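Local coordinates for SnoaL-like domain-containing protein (Burkholderia xenovorans LB400, PDB 3EN8) that is of unknown function but has an NTF2-like, SnoaL-type fold and binds calcium in the crystal, at residues T79-S84 / E106-S111; A25-Y30 / A53-H58. All coordinates share one frame; numbering follows the deposited sequence.

Interaction 2 closes before interaction 1 opens along the chain, and their centres lie about 15 Å apart. Interaction 1 spans the curved mixed sheet from strand 76-85 to strand 102-111, across the intervening strand 88-99. Interaction 2 joins helix 23-26 and the turn after it to helix 48-57, on the same side of that sheet. Glu106 on strand 102-111 ties them together: its OE1 lies 2.9 Å from Arg55 NH2, a salt bridge, and 2.5 Å from Tyr30 OH, a probable hydrogen bond. Sheet, turn and helix thus share one largely buried polar network, while the bound calcium, at Asp32 and Asp33, lies about 11 Å from the side chain of Tyr30.

Interaction 1 of 2, residues T79-S84 / E106-S111; sequences TEYSIS and ETQYFS
Tyr81 and Gln108 meet over the concave face of the sheet, where the amide NE2 of Gln108 donates to Tyr81 OH at 2.8 Å. The bond is bent, with an N-H...O angle of 133°, although the hydroxyl oxygen lies in the amide plane; NE2 comes at the edge of the phenol ring, and the ring and amide planes are only 24° apart. Gln108 reaches this point with CG beside the backbone N (chi1 -75°) and an extended chain beyond it. Its other amide atom, OE1, accepts from Arg55 NH2, so both ends of the amide are engaged, consistent with this orientation of the O and N. This is the closed half of the contact: both residues are buried, and the Tyr81 ring also meets the rings of Trp15 and Phe65.

Between the two strands runs strand 88-99, so no backbone bond links 79-84 to 106-111; the side chains bridge over Thr92, which Tyr81, Ile83 and Phe110 all touch. The strongly curved sheet packed against helices is that of the NTF2-like fold, whose concave side commonly forms a pocket.

Toward the later ends of both segments the packing is looser. Ile83 puts CD1 near the Phe110 ring, 4.1 Å from CD1 and 4.2 Å from CE1, an oblique approach without a stack. Both residues are partly exposed, and a tetraethylene glycol molecule, probably from the crystallisation liquor, lies about 4 Å from the Phe110 side chain.

Interaction 2 of 2, residues A25-Y30 / A53-H58; sequences AEHDIY and ALRSHH
Arg55 extends from helix 48-57 toward His27 and Tyr30, its side chain stretched out from CG to NE. From CB, the chain leaves with CG beside the backbone N (chi1 -78°), which aims it at the turn. At CD the contact begins: this carbon lies 3.3 Å from His27 NE2, in the plane of the imidazole and at its edge. NE stays farther off, 4.1 Å from the same nitrogen. CZ comes within 3.6 Å of Tyr30 OH, and then NH1 does most of the work. It donates to Tyr30 OH at 2.9 Å in an almost straight bond of 171°, the oxygen lying in the guanidinium plane, and it also sits 3.1 Å from His27 NE2. NH2 turns to the sheet and forms the salt bridge with Glu106 OE1.

The ring of Tyr30 is tilted 55° from the guanidinium plane, and Ile29 CG2 covers one ring face, 3.8 Å above its centre. His27 opens the type I turn that ends at Tyr30; its other ring nitrogen, ND1, is hydrogen-bonded to Phe23 O. Glu26 OE2, which bonds Ser18 OG, is 4.3 Å from Arg55 NH1, well out of the guanidinium plane; here only the opposite charges act.

The contact joins the turn and helix 48-57 over the sheet of this SnoaL-like domain. Because Tyr30 OH accepts from Arg55, its own proton is probably directed to Glu106 OE1. Glu106 is thus met both by Arg55 directly, through NH2, and by the phenol that Arg55 itself engages, which would be expected to stabilise the buried carboxylate.

Interaction 1 of 2, residues T79-S84 / E106-S111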
loop_
_atom_site.group_PDB
_atom_site.type_symbol
_atom_site.label_atom_id
_atom_site.label_comp_id
_atom_site.label_asym_id
_atom_site.label_seq_id
_atom_site.Cartn_x
_atom_site.Cartn_y
_atom_site.Cartn_z
ATOM N N THR A 79 4.904 4.590 2.527
ATOM C CA THR A 79 4.794 4.817 3.964
ATOM C C THR A 79 3.571 4.071 4.455
ATOM O O THR A 79 2.462 4.211 3.926
ATOM C CB THR A 79 4.705 6.325 4.354
ATOM O OG1 THR A 79 5.835 7.044 3.883
ATOM C CG2 THR A 79 4.571 6.470 5.892
ATOM N N GLU A 80 3.827 3.261 5.469
ATOM C CA GLU A 80 2.809 2.562 6.213
ATOM C C GLU A 80 2.670 3.259 7.539
ATOM O O GLU A 80 3.652 3.484 8.248
ATOM C CB GLU A 80 3.209 1.093 6.442
ATOM C CG GLU A 80 3.335 0.213 5.170
ATOM C CD GLU A 80 3.981 -1.083 5.499
ATOM O OE1 GLU A 80 3.332 -1.858 6.230
ATOM O OE2 GLU A 80 5.136 -1.309 5.045
ATOM N N TYR A 81 1.457 3.606 7.880
ATOM C CA TYR A 81 1.255 4.429 9.102
ATOM C C TYR A 81 -0.140 4.263 9.563
ATOM O O TYR A 81 -0.962 3.783 8.840
ATOM C CB TYR A 81 1.577 5.911 8.881
ATOM C CG TYR A 81 0.749 6.714 7.861
ATOM C CD1 TYR A 81 0.954 6.572 6.475
ATOM C CD2 TYR A 81 -0.187 7.633 8.270
ATOM C CE1 TYR A 81 0.230 7.303 5.572
ATOM C CE2 TYR A 81 -0.920 8.399 7.357
ATOM C CZ TYR A 81 -0.707 8.226 5.984
ATOM O OH TYR A 81 -1.456 8.996 5.077
ATOM N N SER A 82 -0.366 4.662 10.807
ATOM C CA SER A 82 -1.700 4.633 11.413
ATOM C C SER A 82 -2.160 6.068 11.713
ATOM O O SER A 82 -1.383 6.960 12.120
ATOM C CB SER A 82 -1.693 3.798 12.704
ATOM O OG SER A 82 -1.445 2.439 12.414
ATOM N N ILE A 83 -3.426 6.297 11.422
ATOM C CA ILE A 83 -4.100 7.530 11.794
ATOM C C ILE A 83 -5.356 7.184 12.598
ATOM O O ILE A 83 -5.971 6.145 12.378
ATOM C CB ILE A 83 -4.481 8.353 10.545
ATOM C CG1 ILE A 83 -5.523 7.658 9.687
ATOM C CG2 ILE A 83 -3.245 8.634 9.698
ATOM C CD1 ILE A 83 -5.949 8.466 8.475
ATOM N N SER A 84 -5.747 8.015 13.539
ATOM C CA SER A 84 -6.928 7.673 14.301
ATOM C C SER A 84 -7.714 8.911 14.699
ATOM O O SER A 84 -7.155 9.961 14.981
ATOM C CB SER A 84 -6.521 6.853 15.535
ATOM O OG SER A 84 -7.606 6.514 16.358
ATOM N N GLU A 106 0.559 10.815 -5.421
ATOM C CA GLU A 106 0.377 10.062 -4.185
ATOM C C GLU A 106 -0.855 9.218 -4.371
ATOM O O GLU A 106 -1.810 9.675 -4.956
ATOM C CB GLU A 106 0.164 11.016 -3.005
ATOM C CG GLU A 106 -0.082 10.294 -1.676
ATOM C CD GLU A 106 -0.108 11.233 -0.468
ATOM O OE1 GLU A 106 -0.226 12.486 -0.624
ATOM O OE2 GLU A 106 -0.021 10.681 0.658
ATOM N N THR A 107 -0.803 7.986 -3.884
ATOM C CA THR A 107 -1.986 7.119 -3.807
ATOM C C THR A 107 -2.110 6.641 -2.373
ATOM O O THR A 107 -1.168 6.052 -1.809
ATOM C CB THR A 107 -1.804 5.897 -4.698
ATOM O OG1 THR A 107 -1.334 6.306 -5.977
ATOM C CG2 THR A 107 -3.135 5.103 -4.842
ATOM N N GLN A 108 -3.277 6.861 -1.806
ATOM C CA GLN A 108 -3.543 6.460 -0.445
ATOM C C GLN A 108 -4.656 5.411 -0.319
ATOM O O GLN A 108 -5.670 5.449 -1.007
ATOM C CB GLN A 108 -3.892 7.675 0.412
ATOM C CG GLN A 108 -2.728 8.578 0.814
ATOM C CD GLN A 108 -3.213 9.827 1.581
ATOM O OE1 GLN A 108 -3.937 10.652 1.044
ATOM N NE2 GLN A 108 -2.766 9.977 2.829
ATOM N N TYR A 109 -4.402 4.487 0.595
ATOM C CA TYR A 109 -5.369 3.490 1.041
ATOM C C TYR A 109 -5.547 3.555 2.569
ATOM O O TYR A 109 -4.588 3.682 3.321
ATOM C CB TYR A 109 -4.842 2.112 0.715
ATOM C CG TYR A 109 -4.839 1.786 -0.758
ATOM C CD1 TYR A 109 -3.789 2.125 -1.555
ATOM C CD2 TYR A 109 -5.948 1.167 -1.351
ATOM C CE1 TYR A 109 -3.782 1.825 -2.918
ATOM C CE2 TYR A 109 -5.940 0.833 -2.696
ATOM C CZ TYR A 109 -4.878 1.170 -3.467
ATOM O OH TYR A 109 -4.912 0.863 -4.783
ATOM N N PHE A 110 -6.768 3.356 2.980
ATOM C CA PHE A 110 -7.182 3.467 4.374
ATOM C C PHE A 110 -7.917 2.210 4.740
ATOM O O PHE A 110 -9.002 1.957 4.238
ATOM C CB PHE A 110 -8.094 4.683 4.567
ATOM C CG PHE A 110 -7.519 5.973 4.030
ATOM C CD1 PHE A 110 -6.703 6.758 4.828
ATOM C CD2 PHE A 110 -7.802 6.400 2.726
ATOM C CE1 PHE A 110 -6.182 7.954 4.347
ATOM C CE2 PHE A 110 -7.257 7.607 2.238
ATOM C CZ PHE A 110 -6.460 8.359 3.050
ATOM N N SER A 111 -7.270 1.388 5.555
ATOM C CA SER A 111 -7.768 0.054 5.850
ATOM C C SER A 111 -8.102 -0.115 7.335
ATOM O O SER A 111 -7.541 0.555 8.209
ATOM C CB SER A 111 -6.777 -1.009 5.334
ATOM O OG SER A 111 -5.691 -1.177 6.188
#

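Interaction 2 of 2, residues A25-Y30 / A53-H58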
loop_
_atom_site.group_PDB
_atom_site.type_symbol
_atom_site.label_atom_id
_atom_site.label_comp_id
_atom_site.label_asym_id
_atom_site.label_seq_id
_atom_site.Cartn_x
_atom_site.Cartn_y
_atom_site.Cartn_z
ATOM N N ALA A 25 3.236 22.803 6.324
ATOM C CA ALA A 25 4.452 21.983 6.324
ATOM C C ALA A 25 4.152 20.649 5.661
ATOM O O ALA A 25 4.975 20.083 4.942
ATOM C CB ALA A 25 4.997 21.779 7.754
ATOM N N GLU A 26 2.933 20.191 5.888
ATOM C CA GLU A 26 2.482 18.900 5.387
ATOM C C GLU A 26 2.429 18.885 3.871
ATOM O O GLU A 26 2.454 17.824 3.263
ATOM C CB GLU A 26 1.118 18.527 5.959
ATOM C CG GLU A 26 0.666 17.138 5.608
ATOM C CD GLU A 26 -0.705 16.802 6.146
ATOM O OE1 GLU A 26 -1.338 17.677 6.740
ATOM O OE2 GLU A 26 -1.118 15.639 5.993
ATOM N N HIS A 27 2.356 20.067 3.258
ATOM C CA HIS A 27 2.171 20.102 1.809
ATOM C C HIS A 27 3.346 20.665 1.067
ATOM O O HIS A 27 3.325 20.817 -0.140
ATOM C CB HIS A 27 0.825 20.717 1.443
ATOM C CG HIS A 27 -0.309 19.860 1.889
ATOM N ND1 HIS A 27 -0.799 19.906 3.175
ATOM C CD2 HIS A 27 -0.983 18.866 1.265
ATOM C CE1 HIS A 27 -1.760 19.005 3.308
ATOM N NE2 HIS A 27 -1.884 18.356 2.170
ATOM N N ASP A 28 4.420 20.864 1.811
ATOM C CA ASP A 28 5.651 21.416 1.245
ATOM C C ASP A 28 6.272 20.458 0.252
ATOM O O ASP A 28 6.945 20.842 -0.703
ATOM C CB ASP A 28 6.677 21.680 2.341
ATOM C CG ASP A 28 7.968 22.224 1.790
ATOM O OD1 ASP A 28 7.909 23.340 1.242
ATOM O OD2 ASP A 28 9.018 21.543 1.885
ATOM N N ILE A 29 6.025 19.188 0.509
ATOM C CA ILE A 29 6.693 18.082 -0.219
ATOM C C ILE A 29 6.163 17.885 -1.641
ATOM O O ILE A 29 6.769 17.194 -2.451
ATOM C CB ILE A 29 6.627 16.729 0.569
ATOM C CG1 ILE A 29 7.791 15.821 0.155
ATOM C CG2 ILE A 29 5.240 16.017 0.353
ATOM C CD1 ILE A 29 7.933 14.513 1.032
ATOM N N TYR A 30 5.028 18.506 -1.955
ATOM C CA TYR A 30 4.348 18.236 -3.253
ATOM C C TYR A 30 4.747 19.181 -4.351
ATOM O O TYR A 30 4.928 20.371 -4.151
ATOM C CB TYR A 30 2.802 18.275 -3.163
ATOM C CG TYR A 30 2.257 17.284 -2.191
ATOM C CD1 TYR A 30 2.018 15.966 -2.572
ATOM C CD2 TYR A 30 1.976 17.664 -0.858
ATOM C CE1 TYR A 30 1.549 15.025 -1.661
ATOM C CE2 TYR A 30 1.479 16.742 0.051
ATOM C CZ TYR A 30 1.257 15.430 -0.346
ATOM O OH TYR A 30 0.804 14.480 0.538
ATOM N N ALA A 53 -6.277 22.116 1.107
ATOM C CA ALA A 53 -7.527 22.738 1.551
ATOM C C ALA A 53 -8.498 21.646 1.940
ATOM O O ALA A 53 -9.200 21.728 2.958
ATOM C CB ALA A 53 -8.131 23.640 0.458
ATOM N N LEU A 54 -8.498 20.584 1.149
ATOM C CA LEU A 54 -9.438 19.485 1.379
ATOM C C LEU A 54 -9.065 18.785 2.678
ATOM O O LEU A 54 -9.923 18.528 3.524
ATOM C CB LEU A 54 -9.491 18.508 0.199
ATOM C CG LEU A 54 -10.222 19.025 -1.044
ATOM C CD1 LEU A 54 -10.038 18.053 -2.232
ATOM C CD2 LEU A 54 -11.724 19.301 -0.759
ATOM N N ARG A 55 -7.771 18.536 2.866
ATOM C CA ARG A 55 -7.321 17.814 4.073
ATOM C C ARG A 55 -7.556 18.650 5.333
ATOM O O ARG A 55 -7.888 18.128 6.404
ATOM C CB ARG A 55 -5.849 17.410 3.983
ATOM C CG ARG A 55 -5.625 16.173 3.087
ATOM C CD ARG A 55 -4.147 15.969 2.800
ATOM N NE ARG A 55 -3.870 14.733 2.089
ATOM C CZ ARG A 55 -2.673 14.451 1.590
ATOM N NH1 ARG A 55 -1.704 15.321 1.727
ATOM N NH2 ARG A 55 -2.449 13.291 0.998
ATOM N N SER A 56 -7.407 19.953 5.166
ATOM C CA SER A 56 -7.430 20.893 6.302
ATOM C C SER A 56 -8.848 21.040 6.794
ATOM O O SER A 56 -9.116 21.383 7.956
ATOM C CB SER A 56 -6.899 22.270 5.902
ATOM O OG SER A 56 -5.493 22.262 5.913
ATOM N N HIS A 57 -9.744 20.774 5.867
ATOM C CA HIS A 57 -11.174 20.984 6.059
ATOM C C HIS A 57 -11.742 19.798 6.792
ATOM O O HIS A 57 -12.454 19.905 7.799
ATOM C CB HIS A 57 -11.885 21.097 4.704
ATOM C CG HIS A 57 -13.352 21.360 4.822
ATOM N ND1 HIS A 57 -14.304 20.381 4.621
ATOM C CD2 HIS A 57 -14.029 22.479 5.166
ATOM C CE1 HIS A 57 -15.507 20.898 4.811
ATOM N NE2 HIS A 57 -15.368 22.166 5.145
ATOM N N HIS A 58 -11.444 18.654 6.211
ATOM C CA HIS A 58 -11.847 17.367 6.777
ATOM C C HIS A 58 -11.045 16.202 6.209
ATOM O O HIS A 58 -10.925 16.075 4.989
ATOM C CB HIS A 58 -13.337 17.139 6.542
ATOM C CG HIS A 58 -13.833 15.845 7.096
ATOM N ND1 HIS A 58 -14.471 15.754 8.316
ATOM C CD2 HIS A 58 -13.745 14.580 6.620
ATOM C CE1 HIS A 58 -14.773 14.491 8.556
ATOM N NE2 HIS A 58 -14.347 13.758 7.541
#